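Local coordinates for RNA-dependent RNA polymerase (Qualyub virus, PDB 6DX1), which probably acts as a deubiquitinating cysteine protease through its viral ovarian tumour (OTU) domain, removing ubiquitin from modified host proteins, at residues F14-Q19 against I130-G135; D73-V78 against E103-S108. One frame throughout, in Å; residues are numbered along the deposited sequence.

Contact 1 (F14-Q19 against I130-G135); sequences FDNCSQ and IRWGDG
Asn16 meets Trp132 and Gly133 where strand 17-25 starts and its antiparallel partner, strand 125-132, ends. Its carbonyl O accepts the N-H of Gly133 at 3.0 Å in a nearly straight bond (168°), the donor lying somewhat tilted from the carbonyl plane. The side chain crosses that of Trp132 at about a right angle, with amide and ring planes 62° apart, and puts OD1 at the indole edge, 3.4 Å from Trp132 CD1. ND2 finds its partner elsewhere, in the hydroxyl of Ser108 on helix 101-111.

Cys17 covers a face of the same indole. With SG anti to the backbone N (chi1 178°), the sulfur sits 4.1 Å from the centroid of the five-membered ring, a sulfur-aromatic contact, while CB makes a CH-pi contact with that ring. SG also packs against Ile130 CG1, 3.6 Å away.

Phe14 to Cys17 form a type II' turn linking strands 11-14 and 17-25, so contact 1 is where this N-terminal hairpin joins the OTU sheet beside strand 125-132. Such an N-terminal addition to the sheet is also known from other nairoviral OTU domains.

Ser18 is the hydrogen-bonded partner of Arg131, exchanging backbone bonds in both directions, and its side chain emerges on the sheet face away from the indole. Ser18 OG meets the edge of the guanidinium in its plane, accepting from Arg131 NE at 2.9 Å and less straight from Arg131 NH2 at 3.2 Å. Arg131 NH1 reaches Gly135 O at 3.0 Å, also in plane; together these bonds fix the rotation of the group, whose cation-pi partner is Trp10. A water links Ser18 OG to the carbonyl oxygens of Asn16 and Gly133.

Contact 2 (D73-V78 against E103-S108); sequences DELPGV and EAEILS
Leu75 meets helix 101-111 through one methyl: CD2 lies 4.0 Å from Ile106 CG1, and the two side chains cross at about a right angle. Pro76 follows with its ring beside the carboxylate of Glu105, Pro76 CD being 3.3 Å from OE1. Having no amide hydrogen, the proline gives this oxygen no bond; the next residue does. Gly77 N donates to Glu105 OE1 at 3.0 Å in a fairly straight bond, approaching from the syn side and 17° out of the carboxylate plane. Its CA lies close against the other oxygen, a bare backbone pressed onto the acid. Val78 N adds a weak, bent bond to Glu105 OE2 (2.9 Å, 121°). Val78 CG2 also rests on Ile106 CG1 at 3.7 Å, so the isoleucine touches both Leu75 and Val78, with Phe67 of helix 57-70 nearby.

Glu105 reaches across with its CG trans to N (chi1 177°), and the chain stays extended from there to the carboxylate. Lys109, which also bonds Glu74 O, forms a salt bridge with OE1 that probably helps keep this buried acid ionised. The result is that a carboxylate from helix 101-111 takes backbone N-H groups of the short, weakly bonded helical turn around 76-78, a side-chain-to-backbone tie between two pieces of the helical part of the OTU fold.

In the fold
From the N terminus, the chain runs through strand 11-14 and turns into strand 17-25, whose partner strand 125-132 comes more than a hundred residues later; contact 1 closes that long loop. Within that loop come strand 30-33, helices 41-51 and 57-70, and then segment 73-78. Contact 2 closes a shorter loop, holding helix 85-92, when helix 101-111 arrives; it is therefore nested inside contact 1. Contact 1 ties the N-terminal hairpin to the rest of the sheet, and contact 2 ties helix 76-79 to helix 101-111. Their centres lie about 11 Å apart, and they touch directly: Trp132 packs on Ala104, and Phe14 on Gly77, joining sheet to helices.

Contact 1 (F14-Q19 against I130-G135)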
loop_
_atom_site.group_PDB
_atom_site.type_symbol
_atom_site.label_atom_id
_atom_site.label_comp_id
_atom_site.label_asym_id
_atom_site.label_seq_id
_atom_site.Cartn_x
_atom_site.Cartn_y
_atom_site.Cartn_z
ATOM N N PHE A 14 13.057 -4.211 -6.159
ATOM C CA PHE A 14 12.672 -5.544 -6.606
ATOM C C PHE A 14 11.460 -5.423 -7.520
ATOM O O PHE A 14 10.473 -4.801 -7.128
ATOM C CB PHE A 14 12.335 -6.431 -5.405
ATOM C CG PHE A 14 11.936 -7.836 -5.778
ATOM C CD1 PHE A 14 10.607 -8.165 -5.981
ATOM C CD2 PHE A 14 12.895 -8.828 -5.910
ATOM C CE1 PHE A 14 10.235 -9.453 -6.322
ATOM C CE2 PHE A 14 12.527 -10.121 -6.250
ATOM C CZ PHE A 14 11.190 -10.434 -6.455
ATOM N N ASP A 15 11.515 -6.003 -8.724
ATOM C CA ASP A 15 10.391 -5.978 -9.656
ATOM C C ASP A 15 9.861 -4.553 -9.810
ATOM O O ASP A 15 10.617 -3.658 -10.203
ATOM C CB ASP A 15 9.309 -6.954 -9.192
ATOM C CG ASP A 15 8.200 -7.152 -10.226
ATOM O OD1 ASP A 15 8.490 -7.512 -11.385
ATOM O OD2 ASP A 15 7.025 -6.943 -9.864
ATOM N N ASN A 16 8.586 -4.303 -9.493
ATOM C CA ASN A 16 8.050 -2.959 -9.690
ATOM C C ASN A 16 8.154 -2.085 -8.442
ATOM O O ASN A 16 7.533 -1.019 -8.397
ATOM C CB ASN A 16 6.597 -3.016 -10.205
ATOM C CG ASN A 16 5.567 -3.330 -9.115
ATOM O OD1 ASN A 16 5.871 -3.950 -8.098
ATOM N ND2 ASN A 16 4.320 -2.907 -9.353
ATOM N N CYS A 17 8.974 -2.474 -7.469
ATOM C CA CYS A 17 9.107 -1.760 -6.201
ATOM C C CYS A 17 10.378 -0.920 -6.198
ATOM O O CYS A 17 11.447 -1.406 -6.579
ATOM C CB CYS A 17 9.132 -2.749 -5.033
ATOM S SG CYS A 17 9.364 -1.976 -3.425
ATOM N N SER A 18 10.255 0.337 -5.784
ATOM C CA SER A 18 11.400 1.226 -5.598
ATOM C C SER A 18 11.238 1.987 -4.281
ATOM O O SER A 18 10.161 1.991 -3.672
ATOM C CB SER A 18 11.554 2.191 -6.784
ATOM O OG SER A 18 10.353 2.939 -7.016
ATOM N N GLN A 19 12.315 2.642 -3.834
ATOM C CA GLN A 19 12.294 3.309 -2.529
ATOM C C GLN A 19 13.131 4.582 -2.573
ATOM O O GLN A 19 14.014 4.733 -3.418
ATOM C CB GLN A 19 12.811 2.386 -1.416
ATOM C CG GLN A 19 14.305 2.104 -1.504
ATOM C CD GLN A 19 14.762 1.072 -0.486
ATOM O OE1 GLN A 19 13.974 0.610 0.336
ATOM N NE2 GLN A 19 16.035 0.704 -0.546
ATOM N N ILE A 130 8.254 4.177 -0.122
ATOM C CA ILE A 130 8.436 2.948 -0.885
ATOM C C ILE A 130 7.240 2.834 -1.814
ATOM O O ILE A 130 6.110 3.153 -1.429
ATOM C CB ILE A 130 8.601 1.704 0.019
ATOM C CG1 ILE A 130 8.806 0.445 -0.820
ATOM C CG2 ILE A 130 7.440 1.535 0.946
ATOM C CD1 ILE A 130 9.665 -0.600 -0.105
ATOM N N ARG A 131 7.494 2.439 -3.054
ATOM C CA ARG A 131 6.523 2.625 -4.120
ATOM C C ARG A 131 6.426 1.358 -4.951
ATOM O O ARG A 131 7.445 0.722 -5.233
ATOM C CB ARG A 131 6.953 3.821 -4.985
ATOM C CG ARG A 131 6.308 3.971 -6.335
ATOM C CD ARG A 131 6.947 5.183 -7.039
ATOM N NE ARG A 131 8.243 4.880 -7.655
ATOM C CZ ARG A 131 8.643 5.417 -8.802
ATOM N NH1 ARG A 131 7.850 6.281 -9.429
ATOM N NH2 ARG A 131 9.820 5.095 -9.329
ATOM N N TRP A 132 5.200 0.989 -5.333
ATOM C CA TRP A 132 4.955 -0.078 -6.306
ATOM C C TRP A 132 4.301 0.555 -7.524
ATOM O O TRP A 132 3.199 1.105 -7.415
ATOM C CB TRP A 132 4.061 -1.188 -5.727
ATOM C CG TRP A 132 4.743 -1.966 -4.663
ATOM C CD1 TRP A 132 5.346 -3.179 -4.804
ATOM C CD2 TRP A 132 4.926 -1.582 -3.291
ATOM N NE1 TRP A 132 5.888 -3.579 -3.612
ATOM C CE2 TRP A 132 5.648 -2.619 -2.665
ATOM C CE3 TRP A 132 4.539 -0.467 -2.532
ATOM C CZ2 TRP A 132 5.998 -2.580 -1.317
ATOM C CZ3 TRP A 132 4.888 -0.424 -1.188
ATOM C CH2 TRP A 132 5.617 -1.476 -0.597
ATOM N N GLY A 133 4.975 0.485 -8.668
ATOM C CA GLY A 133 4.556 1.177 -9.875
ATOM C C GLY A 133 5.429 2.389 -10.165
ATOM O O GLY A 133 6.287 2.786 -9.379
ATOM N N ASP A 134 5.166 3.010 -11.322
ATOM C CA ASP A 134 6.032 4.054 -11.868
ATOM C C ASP A 134 5.450 5.462 -11.775
ATOM O O ASP A 134 6.048 6.401 -12.316
ATOM C CB ASP A 134 6.361 3.754 -13.336
ATOM C CG ASP A 134 7.252 2.544 -13.499
ATOM O OD1 ASP A 134 6.762 1.509 -13.991
ATOM O OD2 ASP A 134 8.444 2.625 -13.131
ATOM N N GLY A 135 4.310 5.642 -11.121
ATOM C CA GLY A 135 3.665 6.937 -11.089
ATOM C C GLY A 135 4.197 7.830 -9.985
ATOM O O GLY A 135 5.076 7.471 -9.197
HETATM O O HOH W 1 8.508 1.570 -8.435
#

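Contact 2 (D73-V78 against E103-S108)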
loop_
_atom_site.group_PDB
_atom_site.type_symbol
_atom_site.label_atom_id
_atom_site.label_comp_id
_atom_site.label_asym_id
_atom_site.label_seq_id
_atom_site.Cartn_x
_atom_site.Cartn_y
_atom_site.Cartn_z
ATOM N N ASP A 73 1.279 -15.671 -11.954
ATOM C CA ASP A 73 2.559 -15.576 -12.646
ATOM C C ASP A 73 3.142 -14.170 -12.623
ATOM O O ASP A 73 4.353 -14.020 -12.814
ATOM C CB ASP A 73 2.416 -16.030 -14.101
ATOM C CG ASP A 73 2.312 -17.535 -14.235
ATOM O OD1 ASP A 73 2.652 -18.250 -13.266
ATOM O OD2 ASP A 73 1.890 -18.003 -15.315
ATOM N N GLU A 74 2.321 -13.143 -12.410
ATOM C CA GLU A 74 2.793 -11.765 -12.433
ATOM C C GLU A 74 3.215 -11.244 -11.064
ATOM O O GLU A 74 3.398 -10.034 -10.921
ATOM C CB GLU A 74 1.711 -10.826 -12.992
ATOM C CG GLU A 74 0.953 -11.336 -14.207
ATOM C CD GLU A 74 -0.236 -10.449 -14.561
ATOM O OE1 GLU A 74 -0.336 -9.324 -14.023
ATOM O OE2 GLU A 74 -1.077 -10.882 -15.368
ATOM N N LEU A 75 3.366 -12.106 -10.056
ATOM C CA LEU A 75 3.511 -11.666 -8.667
ATOM C C LEU A 75 4.794 -12.190 -8.017
ATOM O O LEU A 75 4.742 -12.876 -6.990
ATOM C CB LEU A 75 2.289 -12.102 -7.862
ATOM C CG LEU A 75 0.951 -11.501 -8.313
ATOM C CD1 LEU A 75 -0.192 -12.200 -7.599
ATOM C CD2 LEU A 75 0.913 -9.995 -8.050
ATOM N N PRO A 76 5.968 -11.836 -8.556
ATOM C CA PRO A 76 7.223 -12.359 -7.980
ATOM C C PRO A 76 7.459 -11.956 -6.539
ATOM O O PRO A 76 8.134 -12.691 -5.805
ATOM C CB PRO A 76 8.316 -11.766 -8.883
ATOM C CG PRO A 76 7.626 -11.118 -10.017
ATOM C CD PRO A 76 6.204 -10.897 -9.663
ATOM N N GLY A 77 6.980 -10.786 -6.115
ATOM C CA GLY A 77 7.133 -10.419 -4.719
ATOM C C GLY A 77 6.351 -11.340 -3.806
ATOM O O GLY A 77 6.865 -11.787 -2.774
ATOM N N VAL A 78 5.103 -11.643 -4.182
ATOM C CA VAL A 78 4.276 -12.573 -3.420
ATOM C C VAL A 78 4.951 -13.936 -3.345
ATOM O O VAL A 78 4.888 -14.618 -2.315
ATOM C CB VAL A 78 2.875 -12.683 -4.052
ATOM C CG1 VAL A 78 2.008 -13.690 -3.293
ATOM C CG2 VAL A 78 2.188 -11.315 -4.108
ATOM N N GLU A 103 0.398 -7.055 -0.475
ATOM C CA GLU A 103 -0.816 -6.574 -1.112
ATOM C C GLU A 103 -0.590 -5.297 -1.914
ATOM O O GLU A 103 -1.328 -5.035 -2.873
ATOM C CB GLU A 103 -1.882 -6.359 -0.044
ATOM C CG GLU A 103 -2.451 -7.670 0.495
ATOM C CD GLU A 103 -1.550 -8.365 1.518
ATOM O OE1 GLU A 103 -0.732 -7.705 2.195
ATOM O OE2 GLU A 103 -1.674 -9.599 1.654
ATOM N N ALA A 104 0.404 -4.485 -1.534
ATOM C CA ALA A 104 0.734 -3.321 -2.349
ATOM C C ALA A 104 1.154 -3.753 -3.749
ATOM O O ALA A 104 0.714 -3.159 -4.745
ATOM C CB ALA A 104 1.825 -2.484 -1.678
ATOM N N GLU A 105 1.970 -4.812 -3.847
ATOM C CA GLU A 105 2.311 -5.358 -5.161
ATOM C C GLU A 105 1.063 -5.837 -5.889
ATOM O O GLU A 105 0.844 -5.496 -7.059
ATOM C CB GLU A 105 3.314 -6.512 -5.032
ATOM C CG GLU A 105 3.631 -7.148 -6.402
ATOM C CD GLU A 105 4.413 -8.450 -6.305
ATOM O OE1 GLU A 105 4.921 -8.911 -7.347
ATOM O OE2 GLU A 105 4.545 -8.995 -5.198
ATOM N N ILE A 106 0.228 -6.634 -5.207
ATOM C CA ILE A 106 -0.959 -7.199 -5.848
ATOM C C ILE A 106 -1.870 -6.090 -6.350
ATOM O O ILE A 106 -2.356 -6.122 -7.486
ATOM C CB ILE A 106 -1.711 -8.124 -4.874
ATOM C CG1 ILE A 106 -0.897 -9.382 -4.564
ATOM C CG2 ILE A 106 -3.076 -8.503 -5.452
ATOM C CD1 ILE A 106 -1.489 -10.216 -3.427
ATOM N N LEU A 107 -2.138 -5.097 -5.501
ATOM C CA LEU A 107 -3.091 -4.061 -5.890
ATOM C C LEU A 107 -2.540 -3.165 -6.997
ATOM O O LEU A 107 -3.296 -2.725 -7.873
ATOM C CB LEU A 107 -3.490 -3.233 -4.669
ATOM C CG LEU A 107 -4.384 -4.037 -3.727
ATOM C CD1 LEU A 107 -4.359 -3.427 -2.337
ATOM C CD2 LEU A 107 -5.801 -4.089 -4.278
ATOM N N SER A 108 -1.235 -2.866 -6.975
ATOM C CA SER A 108 -0.671 -2.054 -8.057
ATOM C C SER A 108 -0.885 -2.718 -9.412
ATOM O O SER A 108 -1.132 -2.029 -10.419
ATOM C CB SER A 108 0.821 -1.791 -7.800
ATOM O OG SER A 108 1.595 -2.965 -7.989
#